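Local structure of odorant-binding protein (Phormia regina, 5DIC) at residues A[51-56]-A[103-108]; A[91-94]-A[99-102]. The protein probably binds fatty acids such as palmitate in the fly's oral disk, as an odorant-binding protein of the PBP/GOBP family. All coordinates share one frame; numbering follows the deposited sequence.

Contact 1 of 2, residues A[51-56]-A[103-108]; sequences CFFEKI and KIFECF. With PLM (palmitic acid), chain B.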
loop_
_atom_site.group_PDB
_atom_site.type_symbol
_atom_site.label_atom_id
_atom_site.label_comp_id
_atom_site.label_asym_id
_atom_site.label_seq_id
_atom_site.Cartn_x
_atom_site.Cartn_y
_atom_site.Cartn_z
ATOM N N CYS A 51 -7.506 -0.470 -1.133
ATOM C CA CYS A 51 -8.247 -0.226 0.091
ATOM C C CYS A 51 -7.327 -0.035 1.292
ATOM O O CYS A 51 -7.532 0.859 2.105
ATOM C CB CYS A 51 -9.225 -1.374 0.342
ATOM S SG CYS A 51 -10.163 -1.313 1.857
ATOM N N PHE A 52 -6.311 -0.896 1.409
ATOM C CA PHE A 52 -5.438 -0.828 2.559
ATOM C C PHE A 52 -4.777 0.541 2.607
ATOM O O PHE A 52 -4.710 1.172 3.666
ATOM C CB PHE A 52 -4.443 -1.976 2.508
ATOM C CG PHE A 52 -3.559 -2.040 3.709
ATOM C CD1 PHE A 52 -3.970 -2.722 4.845
ATOM C CD2 PHE A 52 -2.341 -1.407 3.725
ATOM C CE1 PHE A 52 -3.177 -2.762 5.968
ATOM C CE2 PHE A 52 -1.535 -1.432 4.859
ATOM C CZ PHE A 52 -1.980 -2.109 5.969
ATOM N N PHE A 53 -4.222 0.968 1.483
ATOM C CA PHE A 53 -3.574 2.271 1.436
ATOM C C PHE A 53 -4.499 3.435 1.647
ATOM O O PHE A 53 -4.085 4.460 2.203
ATOM C CB PHE A 53 -2.715 2.367 0.161
ATOM C CG PHE A 53 -1.533 1.416 0.219
ATOM C CD1 PHE A 53 -0.578 1.531 1.219
ATOM C CD2 PHE A 53 -1.424 0.380 -0.678
ATOM C CE1 PHE A 53 0.453 0.620 1.319
ATOM C CE2 PHE A 53 -0.393 -0.536 -0.609
ATOM C CZ PHE A 53 0.543 -0.417 0.405
ATOM N N GLU A 54 -5.753 3.267 1.261
ATOM C CA GLU A 54 -6.781 4.245 1.616
ATOM C C GLU A 54 -7.032 4.277 3.133
ATOM O O GLU A 54 -7.072 5.345 3.749
ATOM C CB GLU A 54 -8.080 3.964 0.862
ATOM C CG GLU A 54 -8.001 4.200 -0.630
ATOM C CD GLU A 54 -9.170 3.653 -1.425
ATOM O OE1 GLU A 54 -9.971 2.854 -0.877
ATOM O OE2 GLU A 54 -9.281 4.008 -2.627
ATOM N N LYS A 55 -7.202 3.091 3.738
ATOM C CA LYS A 55 -7.559 3.054 5.147
ATOM C C LYS A 55 -6.436 3.568 6.056
ATOM O O LYS A 55 -6.720 4.062 7.142
ATOM C CB LYS A 55 -7.925 1.635 5.565
ATOM C CG LYS A 55 -9.137 1.028 4.920
ATOM C CD LYS A 55 -10.424 1.771 5.166
ATOM C CE LYS A 55 -11.543 1.054 4.433
ATOM N NZ LYS A 55 -12.825 1.779 4.465
ATOM N N ILE A 56 -5.179 3.423 5.633
ATOM C CA ILE A 56 -4.088 3.969 6.439
ATOM C C ILE A 56 -3.812 5.437 6.110
ATOM O O ILE A 56 -2.898 6.009 6.697
ATOM C CB ILE A 56 -2.808 3.120 6.371
ATOM C CG1 ILE A 56 -2.133 3.176 5.003
ATOM C CG2 ILE A 56 -3.101 1.685 6.759
ATOM C CD1 ILE A 56 -0.726 2.618 4.999
ATOM N N LYS A 103 -0.373 -0.119 -9.128
ATOM C CA LYS A 103 0.780 0.418 -9.842
ATOM C C LYS A 103 1.565 1.413 -8.997
ATOM O O LYS A 103 2.797 1.453 -9.083
ATOM C CB LYS A 103 0.351 1.014 -11.176
ATOM C CG LYS A 103 0.025 -0.055 -12.207
ATOM C CD LYS A 103 -0.339 0.562 -13.543
ATOM C CE LYS A 103 -0.257 -0.431 -14.700
ATOM N NZ LYS A 103 0.300 0.188 -15.956
ATOM N N ILE A 104 0.877 2.225 -8.203
ATOM C CA ILE A 104 1.602 3.132 -7.298
ATOM C C ILE A 104 2.410 2.333 -6.277
ATOM O O ILE A 104 3.590 2.609 -6.040
ATOM C CB ILE A 104 0.638 4.107 -6.615
ATOM C CG1 ILE A 104 -0.030 5.027 -7.633
ATOM C CG2 ILE A 104 1.377 4.945 -5.579
ATOM C CD1 ILE A 104 -1.205 5.800 -7.095
ATOM N N PHE A 105 1.773 1.334 -5.692
ATOM C CA PHE A 105 2.473 0.451 -4.752
ATOM C C PHE A 105 3.714 -0.185 -5.386
ATOM O O PHE A 105 4.785 -0.228 -4.783
ATOM C CB PHE A 105 1.497 -0.615 -4.246
ATOM C CG PHE A 105 2.142 -1.770 -3.543
ATOM C CD1 PHE A 105 2.627 -1.638 -2.247
ATOM C CD2 PHE A 105 2.251 -3.014 -4.171
ATOM C CE1 PHE A 105 3.218 -2.715 -1.598
ATOM C CE2 PHE A 105 2.817 -4.094 -3.520
ATOM C CZ PHE A 105 3.310 -3.936 -2.240
ATOM N N GLU A 106 3.568 -0.691 -6.610
ATOM C CA GLU A 106 4.708 -1.310 -7.286
ATOM C C GLU A 106 5.856 -0.338 -7.496
ATOM O O GLU A 106 7.025 -0.700 -7.344
ATOM C CB GLU A 106 4.300 -1.907 -8.647
ATOM C CG GLU A 106 3.387 -3.151 -8.597
ATOM C CD GLU A 106 3.972 -4.378 -9.301
ATOM O OE1 GLU A 106 4.800 -5.073 -8.672
ATOM O OE2 GLU A 106 3.591 -4.685 -10.461
ATOM N N CYS A 107 5.510 0.913 -7.774
ATOM C CA CYS A 107 6.520 1.945 -7.948
ATOM C C CYS A 107 7.257 2.201 -6.627
ATOM O O CYS A 107 8.490 2.298 -6.617
ATOM C CB CYS A 107 5.909 3.211 -8.504
ATOM S SG CYS A 107 7.064 4.568 -8.833
ATOM N N PHE A 108 6.521 2.290 -5.522
ATOM C CA PHE A 108 7.182 2.474 -4.223
ATOM C C PHE A 108 8.071 1.279 -3.869
ATOM O O PHE A 108 9.144 1.451 -3.303
ATOM C CB PHE A 108 6.170 2.746 -3.118
ATOM C CG PHE A 108 5.794 4.193 -2.998
ATOM C CD1 PHE A 108 6.574 5.092 -2.264
ATOM C CD2 PHE A 108 4.643 4.662 -3.586
ATOM C CE1 PHE A 108 6.214 6.413 -2.150
ATOM C CE2 PHE A 108 4.275 5.991 -3.457
ATOM C CZ PHE A 108 5.066 6.856 -2.749
HETATM C C1 PLM B . -1.089 1.865 9.881
HETATM O O1 PLM B . -0.433 2.879 9.522
HETATM O O2 PLM B . -2.317 1.909 10.076
HETATM C C2 PLM B . -0.448 0.510 10.044
HETATM C C3 PLM B . 0.992 0.467 9.553
HETATM C C4 PLM B . 1.066 0.505 8.040
HETATM C C5 PLM B . 2.463 0.094 7.612
HETATM C C6 PLM B . 2.706 0.420 6.156
HETATM C C7 PLM B . 2.953 1.901 5.983
HETATM C C8 PLM B . 3.402 2.081 4.556
HETATM C C9 PLM B . 3.071 3.498 4.156
HETATM C CA PLM B . 3.739 3.965 2.872
HETATM C CB PLM B . 2.812 4.195 1.697
HETATM C CC PLM B . 3.554 4.148 0.365
HETATM C CD PLM B . 2.819 3.271 -0.647
HETATM C CE PLM B . 1.448 3.830 -1.070
HETATM C CF PLM B . 0.820 2.978 -2.188
HETATM C CG PLM B . -0.505 3.493 -2.729
#
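Phe53 and Phe105 reach toward each other from two helices and meet ring to ring. Phe53 brings its CE2 and CZ atoms obliquely to its partner, with Phe53 CZ 3.6 Å from Phe105 CD1. The planes are inclined by 30° and slid apart, centroids 5.7 Å from each other, with little overlap. Phe105 CG sits anti to its backbone N (chi1 166°), which carries the ring away from helix 97-113 toward Phe53; CG of Phe53 is instead anti to the carbonyl carbon (chi1 -68°), a rotation that turns the ring's face to the palmitate tail. The pair lines part of the fatty-acid pocket of the helical PBP/GOBP fold, where helices 43-55 and 97-113 face each other beside a bound palmitate. The ligand's tail runs over one face of Phe53, PLM CF 3.6 Å above the ring plane at its centre, while Phe52 CD2 lies against the opposite face, nearer the rim. Farther along the acyl chain, PLM CC lies 3.9 Å above the centre of the Phe108 ring, whose edge meets Ile104 CG2. That same methyl branch, Ile104 CG2, touches the terminal carbon PLM CG at 3.7 Å. At the other end, Ile56 CG2 approaches PLM O2 at 3.4 Å, and Lys72 NZ hydrogen-bonds the palmitate. With an alanine in place of Phe53, the last carbons of the tail would probably lose their aromatic floor and Phe105 its ring partner.

Contact 2 of 2, residues A[91-94]-A[99-102]; sequences NIKG and DTGF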
loop_
_atom_site.group_PDB
_atom_site.type_symbol
_atom_site.label_atom_id
_atom_site.label_comp_id
_atom_site.label_asym_id
_atom_site.label_seq_id
_atom_site.Cartn_x
_atom_site.Cartn_y
_atom_site.Cartn_z
ATOM N N ASN A 91 2.351 10.180 -9.345
ATOM C CA ASN A 91 1.492 10.504 -10.489
ATOM C C ASN A 91 1.103 9.336 -11.361
ATOM O O ASN A 91 0.471 9.517 -12.392
ATOM C CB ASN A 91 2.157 11.557 -11.374
ATOM C CG ASN A 91 2.383 12.861 -10.641
ATOM O OD1 ASN A 91 1.469 13.379 -10.001
ATOM N ND2 ASN A 91 3.602 13.402 -10.726
ATOM N N ILE A 92 1.440 8.138 -10.945
ATOM C CA ILE A 92 1.123 6.968 -11.707
ATOM C C ILE A 92 -0.375 6.697 -11.749
ATOM O O ILE A 92 -1.057 6.733 -10.732
ATOM C CB ILE A 92 1.861 5.768 -11.125
ATOM C CG1 ILE A 92 3.324 5.915 -11.554
ATOM C CG2 ILE A 92 1.283 4.458 -11.635
ATOM C CD1 ILE A 92 4.255 4.968 -10.865
ATOM N N LYS A 93 -0.864 6.421 -12.960
ATOM C CA LYS A 93 -2.225 6.009 -13.121
ATOM C C LYS A 93 -2.337 4.698 -13.871
ATOM O O LYS A 93 -1.586 4.436 -14.798
ATOM C CB LYS A 93 -3.089 7.187 -13.617
ATOM C CG LYS A 93 -3.237 8.271 -12.517
ATOM C CD LYS A 93 -3.498 7.662 -11.121
ATOM C CE LYS A 93 -3.179 8.481 -9.860
ATOM N NZ LYS A 93 -1.745 8.838 -9.446
ATOM N N GLY A 94 -3.275 3.878 -13.420
ATOM C CA GLY A 94 -3.559 2.575 -14.014
ATOM C C GLY A 94 -4.904 2.568 -14.697
ATOM O O GLY A 94 -5.468 3.622 -14.992
ATOM N N ASP A 99 -6.274 -0.900 -10.092
ATOM C CA ASP A 99 -5.018 -1.012 -10.836
ATOM C C ASP A 99 -4.102 0.187 -10.579
ATOM O O ASP A 99 -2.890 0.047 -10.513
ATOM C CB ASP A 99 -5.323 -1.228 -12.314
ATOM C CG ASP A 99 -4.105 -1.586 -13.122
ATOM O OD1 ASP A 99 -3.422 -2.579 -12.805
ATOM O OD2 ASP A 99 -3.824 -0.827 -14.062
ATOM N N THR A 100 -4.675 1.376 -10.430
ATOM C CA THR A 100 -3.891 2.553 -10.026
ATOM C C THR A 100 -3.204 2.373 -8.675
ATOM O O THR A 100 -2.004 2.592 -8.548
ATOM C CB THR A 100 -4.781 3.810 -10.022
ATOM O OG1 THR A 100 -5.141 4.085 -11.379
ATOM C CG2 THR A 100 -4.086 5.023 -9.379
ATOM N N GLY A 101 -3.957 1.903 -7.690
ATOM C CA GLY A 101 -3.344 1.673 -6.386
ATOM C C GLY A 101 -2.235 0.642 -6.469
ATOM O O GLY A 101 -1.158 0.837 -5.899
ATOM N N PHE A 102 -2.486 -0.447 -7.202
ATOM C CA PHE A 102 -1.459 -1.463 -7.388
ATOM C C PHE A 102 -0.204 -0.900 -8.062
ATOM O O PHE A 102 0.916 -1.162 -7.591
ATOM C CB PHE A 102 -2.041 -2.593 -8.233
ATOM C CG PHE A 102 -1.037 -3.635 -8.616
ATOM C CD1 PHE A 102 -0.366 -4.347 -7.641
ATOM C CD2 PHE A 102 -0.759 -3.885 -9.940
ATOM C CE1 PHE A 102 0.560 -5.308 -7.972
ATOM C CE2 PHE A 102 0.168 -4.838 -10.283
ATOM C CZ PHE A 102 0.826 -5.562 -9.295
#
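Thr100 pushes its methyl, CG2, against the aliphatic part of Lys93, and Thr100 CG2 to Lys93 CD is only 3.2 Å, tighter than usual for two carbons. Lys93 CE follows at 3.6 Å from the same methyl. The lysine is doubled back on itself, bent at chi2 (-43°) and again at chi4, and this curl brings its ammonium over the preceding peptide: Lys93 NZ bonds Ile92 O at 2.6 Å, standing about 50° out of the carbonyl plane. Ile92 O in turn borders the threonine methyl. The other branch of Thr100 does the polar work. OG1 accepts the amide of Gly94, with Gly94 N to Thr100 OG1 at 2.8 Å and an angle of 157° at the hydrogen, and donates to Asp96 O, so both bonding roles of the hydroxyl are used. Asp99 comes in beside it, its OD2 3.4 Å from Gly94 CA and bonded to Ala95 N, while OD1 forms a salt bridge with Lys46. Gly94 CA comes within 4.0 Å of Thr100 CA, an approach that suits a residue without a side chain. The loop after helix 79-89 is thus fastened to the first turn of helix 97-113, the last helix of this PBP/GOBP fold, where Asp96 OD1 accepts the amide of Asp99 in an N-cap arrangement.

From the N terminus, helix 6-22 comes first and is joined to helix 43-55 by the Cys19–Cys51 disulfide. Contact 1 then closes a loop of 46 residues, from the end of helix 43-55 to the middle of helix 97-113, the same two helices that the Cys47–Cys98 disulfide joins. Contact 2 falls wholly within that loop and closes a far shorter one, with four residues between its segments. Both use helix 97-113: contact 1 on its pocket side, contact 2 near its start, with centres about 9 Å apart. Ile92 bridges them, packing on Lys103 and Cys107, close to the Cys89–Cys107 disulfide that ties helix 79-89 to the same helix.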